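Local coordinates for farnesyl pyrophosphate synthetase (Staphylococcus aureus, PDB 5H9D), which probably makes heptaprenyl diphosphate as a magnesium-dependent prenyltransferase of the FPP/GGPP synthase family, paired with a second, different subunit, at residues Asp82-Lys87 with Trp101-Ala106; Thr96-Lys99 with Thr105-Leu108. All coordinates share one frame; numbering follows the deposited sequence.

Interaction 1 of 2, residues Asp82-Lys87 with Trp101-Ala106; sequences DDVIDK and WDQTTA
Val84 reaches from the last turn of helix 62-85 to the first turn of helix 103-121, and each of its two methyls has its own apolar partner there. CG2 meets the methyl of Ala106, Val84 CG2 to Ala106 CB 3.3 Å. CG1, anti to the backbone N (chi1 172°), is directed instead at the Gln103 side chain, where the CG methylene makes the nearest contact, Val84 CG1 to Gln103 CG 3.7 Å. The amide carbon beyond it is a little farther off, Val84 CG1 to Gln103 CD 4.1 Å. The Gln103 chain runs out extended and crosses the valine side chain at about a right angle. Ser98 and, from the subunit 1 chain, Ile71 also pack on Val84.

The side-chain hydrogen bonds within the two segments belong to 101-106. Asp102 is the N-cap of helix 103-121, and its carboxylate accepts two hydrogen bonds. Thr104 N donates to Asp102 OD2 at 3.0 Å, a bent bond of 135°, while Thr105 OG1 donates to Asp102 OD1 at 2.8 Å. Both donors stand well out of the carboxylate plane, and with one on each oxygen they should restrain its rotation.

The sequence Asp82-Asp83-Val84-Ile85-Asp86 matches the first aspartate-rich DDxxD motif of the family, which in relatives binds substrate diphosphate through magnesium. Asp83 forms a salt bridge with Arg91. Val84, the first of the two residues between the aspartates, is the one whose side chain packs on helix 103-121. With methyl and methylene contacts between the segments, the helix ends are joined by van der Waals packing and burial, and the aspartates of the motif are not engaged by 101-106.

Interaction 2 of 2, residues Thr96-Lys99 with Thr105-Leu108; sequences TISK and TAIL
Ala106 packs against the start of the short helix 97-100, its methyl facing Ile97 and Ser98, and the two backbones come close, with Ser98 CA 5.1 Å from Ala106 CA. At this approach Ala106 CB sits 3.7 Å from Ser98 N, beside the backbone of the first turn, and 4.1 Å from Ile97 CB. Beside it, Ile97 CG2 and Thr105 CG2 meet methyl to methyl at 3.9 Å, their side chains crossing at about a right angle. Both methyls are anti to their backbone N. In Ile97 (chi1 -52°) this brings CG2 to the contact, while the CG1 branch leads away from 105-108; the residue also packs on Ala31 and His34 of helix 26-38. Thr105 likewise turns its methyl to Ile97, leaving OG1 to its bond with Asp102.

The two segments belong to a short helix followed closely by a long one, helix 97-100 and helix 103-121, within the mainly helical fold of the polyprenyl synthases. Thr96 occupies the N-cap position, and Lys99 N closes the first turn on Thr96 O at 2.9 Å.

The looser side is that of the Ser98 side chain. The residue remains partly exposed, and 105-108 buries 18 Å² of it, against 43 Å² of Ile97. One step further along the short helix, Lys99 is exposed to solvent and does not touch 105-108.

How the interactions relate
The two interactions lie 4 Å apart between centres, both about 20 Å from the centre of the chain, and share Thr105 and Ala106 of helix 103-121. Along the chain, helix 62-85 comes first, then the two-stranded hairpin 90-91/94-95, the short helix 97-100 and finally helix 103-121, where both interactions end. Interaction 1 brings in the end of helix 62-85 and interaction 2 the short helix. These first segments also touch each other, Val84 CG2 lying 3.8 Å from Ser98 OG. The three helices pack together on the Val84 side of the aspartate-rich end of helix 62-85, and helix 103-121 also faces the subunit 1 chain.

Interaction 1 of 2, residues Asp82-Lys87 with Trp101-Ala106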
loop_
_atom_site.group_PDB
_atom_site.type_symbol
_atom_site.label_atom_id
_atom_site.label_comp_id
_atom_site.label_asym_id
_atom_site.label_seq_id
_atom_site.Cartn_x
_atom_site.Cartn_y
_atom_site.Cartn_z
ATOM N N ASP A 82 -7.925 0.405 1.857
ATOM C CA ASP A 82 -8.533 1.708 2.041
ATOM C C ASP A 82 -10.053 1.647 2.257
ATOM O O ASP A 82 -10.560 2.318 3.152
ATOM C CB ASP A 82 -8.166 2.645 0.890
ATOM C CG ASP A 82 -6.985 3.564 1.239
ATOM O OD1 ASP A 82 -6.496 3.521 2.409
ATOM O OD2 ASP A 82 -6.552 4.341 0.339
ATOM N N ASP A 83 -10.776 0.838 1.488
ATOM C CA ASP A 83 -12.228 0.748 1.671
ATOM C C ASP A 83 -12.650 0.090 3.005
ATOM O O ASP A 83 -13.815 0.202 3.391
ATOM C CB ASP A 83 -12.885 -0.020 0.511
ATOM C CG ASP A 83 -12.468 0.496 -0.858
ATOM O OD1 ASP A 83 -12.545 1.726 -1.085
ATOM O OD2 ASP A 83 -12.076 -0.332 -1.713
ATOM N N VAL A 84 -11.733 -0.621 3.678
ATOM C CA VAL A 84 -12.040 -1.246 4.963
ATOM C C VAL A 84 -11.949 -0.167 6.025
ATOM O O VAL A 84 -12.710 -0.155 6.994
ATOM C CB VAL A 84 -11.028 -2.370 5.389
ATOM C CG1 VAL A 84 -11.321 -2.820 6.831
ATOM C CG2 VAL A 84 -11.127 -3.586 4.468
ATOM N N ILE A 85 -11.006 0.741 5.854
ATOM C CA ILE A 85 -10.837 1.801 6.828
ATOM C C ILE A 85 -11.958 2.845 6.757
ATOM O O ILE A 85 -12.446 3.289 7.779
ATOM C CB ILE A 85 -9.466 2.499 6.640
ATOM C CG1 ILE A 85 -8.355 1.476 6.800
ATOM C CG2 ILE A 85 -9.288 3.615 7.654
ATOM C CD1 ILE A 85 -7.002 2.022 6.529
ATOM N N ASP A 86 -12.372 3.217 5.553
ATOM C CA ASP A 86 -13.406 4.236 5.373
ATOM C C ASP A 86 -14.834 3.726 5.398
ATOM O O ASP A 86 -15.738 4.461 5.000
ATOM C CB ASP A 86 -13.234 4.974 4.036
ATOM C CG ASP A 86 -11.852 5.605 3.864
ATOM O OD1 ASP A 86 -11.148 5.851 4.881
ATOM O OD2 ASP A 86 -11.481 5.872 2.691
ATOM N N LYS A 87 -15.050 2.490 5.836
ATOM C CA LYS A 87 -16.396 1.946 5.849
ATOM C C LYS A 87 -17.071 2.248 4.496
ATOM O O LYS A 87 -18.290 2.283 4.385
ATOM C CB LYS A 87 -17.188 2.565 7.003
ATOM C CG LYS A 87 -16.900 1.951 8.377
ATOM C CD LYS A 87 -17.377 2.872 9.515
ATOM C CE LYS A 87 -17.683 2.119 10.810
ATOM N NZ LYS A 87 -19.098 1.592 10.888
ATOM N N TRP A 101 -18.023 -9.622 0.788
ATOM C CA TRP A 101 -17.660 -10.782 1.594
ATOM C C TRP A 101 -17.656 -10.322 3.057
ATOM O O TRP A 101 -18.680 -10.357 3.728
ATOM C CB TRP A 101 -16.264 -11.307 1.191
ATOM C CG TRP A 101 -16.211 -12.081 -0.123
ATOM C CD1 TRP A 101 -16.403 -13.429 -0.293
ATOM C CD2 TRP A 101 -15.918 -11.554 -1.430
ATOM N NE1 TRP A 101 -16.239 -13.762 -1.608
ATOM C CE2 TRP A 101 -15.947 -12.637 -2.330
ATOM C CE3 TRP A 101 -15.642 -10.269 -1.925
ATOM C CZ2 TRP A 101 -15.712 -12.484 -3.693
ATOM C CZ3 TRP A 101 -15.408 -10.117 -3.295
ATOM C CH2 TRP A 101 -15.447 -11.224 -4.159
ATOM N N ASP A 102 -16.506 -9.908 3.558
ATOM C CA ASP A 102 -16.428 -9.411 4.910
ATOM C C ASP A 102 -15.086 -8.735 5.176
ATOM O O ASP A 102 -14.211 -8.701 4.312
ATOM C CB ASP A 102 -16.707 -10.521 5.945
ATOM C CG ASP A 102 -15.617 -11.568 6.001
ATOM O OD1 ASP A 102 -15.552 -12.450 5.112
ATOM O OD2 ASP A 102 -14.808 -11.502 6.947
ATOM N N GLN A 103 -14.944 -8.195 6.379
ATOM C CA GLN A 103 -13.747 -7.479 6.765
ATOM C C GLN A 103 -12.492 -8.330 6.788
ATOM O O GLN A 103 -11.438 -7.851 6.378
ATOM C CB GLN A 103 -13.957 -6.804 8.128
ATOM C CG GLN A 103 -12.963 -5.704 8.440
ATOM C CD GLN A 103 -13.291 -4.944 9.739
ATOM O OE1 GLN A 103 -14.391 -4.388 9.900
ATOM N NE2 GLN A 103 -12.327 -4.912 10.666
ATOM N N THR A 104 -12.588 -9.577 7.252
ATOM C CA THR A 104 -11.414 -10.448 7.313
ATOM C C THR A 104 -10.905 -10.680 5.904
ATOM O O THR A 104 -9.705 -10.641 5.644
ATOM C CB THR A 104 -11.714 -11.855 7.919
ATOM O OG1 THR A 104 -12.431 -11.734 9.165
ATOM C CG2 THR A 104 -10.406 -12.580 8.166
ATOM N N THR A 105 -11.836 -10.937 4.996
ATOM C CA THR A 105 -11.486 -11.186 3.611
ATOM C C THR A 105 -10.691 -10.044 2.974
ATOM O O THR A 105 -9.626 -10.277 2.403
ATOM C CB THR A 105 -12.752 -11.466 2.784
ATOM O OG1 THR A 105 -13.396 -12.632 3.299
ATOM C CG2 THR A 105 -12.413 -11.707 1.329
ATOM N N ALA A 106 -11.210 -8.820 3.078
ATOM C CA ALA A 106 -10.575 -7.629 2.497
ATOM C C ALA A 106 -9.181 -7.380 3.038
ATOM O O ALA A 106 -8.285 -6.981 2.316
ATOM C CB ALA A 106 -11.439 -6.394 2.733
#

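Interaction 2 of 2, residues Thr96-Lys99 with Thr105-Leu108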
loop_
_atom_site.group_PDB
_atom_site.type_symbol
_atom_site.label_atom_id
_atom_site.label_comp_id
_atom_site.label_asym_id
_atom_site.label_seq_id
_atom_site.Cartn_x
_atom_site.Cartn_y
_atom_site.Cartn_z
ATOM N N THR A 96 -17.428 -2.990 -2.418
ATOM C CA THR A 96 -16.049 -3.104 -1.981
ATOM C C THR A 96 -15.960 -4.520 -1.441
ATOM O O THR A 96 -16.987 -5.099 -1.100
ATOM C CB THR A 96 -15.729 -2.031 -0.915
ATOM O OG1 THR A 96 -16.662 -2.109 0.164
ATOM C CG2 THR A 96 -15.823 -0.663 -1.526
ATOM N N ILE A 97 -14.762 -5.091 -1.380
ATOM C CA ILE A 97 -14.620 -6.464 -0.915
ATOM C C ILE A 97 -15.200 -6.647 0.472
ATOM O O ILE A 97 -15.948 -7.579 0.729
ATOM C CB ILE A 97 -13.136 -6.927 -0.924
ATOM C CG1 ILE A 97 -12.517 -6.653 -2.288
ATOM C CG2 ILE A 97 -13.031 -8.431 -0.627
ATOM C CD1 ILE A 97 -13.243 -7.291 -3.383
ATOM N N SER A 98 -14.838 -5.761 1.377
ATOM C CA SER A 98 -15.354 -5.820 2.748
ATOM C C SER A 98 -16.880 -5.964 2.773
ATOM O O SER A 98 -17.423 -6.545 3.687
ATOM C CB SER A 98 -14.914 -4.574 3.504
ATOM O OG SER A 98 -14.419 -3.608 2.562
ATOM N N LYS A 99 -17.577 -5.476 1.755
ATOM C CA LYS A 99 -19.039 -5.594 1.742
ATOM C C LYS A 99 -19.592 -6.762 0.958
ATOM O O LYS A 99 -20.681 -7.231 1.260
ATOM C CB LYS A 99 -19.710 -4.309 1.241
ATOM C CG LYS A 99 -19.783 -3.220 2.299
ATOM C CD LYS A 99 -20.916 -2.256 2.019
ATOM C CE LYS A 99 -20.969 -1.182 3.089
ATOM N NZ LYS A 99 -20.847 -1.820 4.437
ATOM N N THR A 105 -11.836 -10.937 4.996
ATOM C CA THR A 105 -11.486 -11.186 3.611
ATOM C C THR A 105 -10.691 -10.044 2.974
ATOM O O THR A 105 -9.626 -10.277 2.403
ATOM C CB THR A 105 -12.752 -11.466 2.784
ATOM O OG1 THR A 105 -13.396 -12.632 3.299
ATOM C CG2 THR A 105 -12.413 -11.707 1.329
ATOM N N ALA A 106 -11.210 -8.820 3.078
ATOM C CA ALA A 106 -10.575 -7.629 2.497
ATOM C C ALA A 106 -9.181 -7.380 3.038
ATOM O O ALA A 106 -8.285 -6.981 2.316
ATOM C CB ALA A 106 -11.439 -6.394 2.733
ATOM N N ILE A 107 -8.999 -7.594 4.320
ATOM C CA ILE A 107 -7.692 -7.394 4.893
ATOM C C ILE A 107 -6.749 -8.434 4.285
ATOM O O ILE A 107 -5.635 -8.116 3.891
ATOM C CB ILE A 107 -7.773 -7.518 6.432
ATOM C CG1 ILE A 107 -8.409 -6.253 7.000
ATOM C CG2 ILE A 107 -6.405 -7.706 7.042
ATOM C CD1 ILE A 107 -8.649 -6.336 8.509
ATOM N N LEU A 108 -7.221 -9.664 4.184
ATOM C CA LEU A 108 -6.442 -10.738 3.644
ATOM C C LEU A 108 -6.128 -10.513 2.181
ATOM O O LEU A 108 -4.987 -10.784 1.736
ATOM C CB LEU A 108 -7.168 -12.078 3.829
ATOM C CG LEU A 108 -7.165 -12.712 5.231
ATOM C CD1 LEU A 108 -7.957 -13.993 5.141
ATOM C CD2 LEU A 108 -5.748 -13.033 5.731
#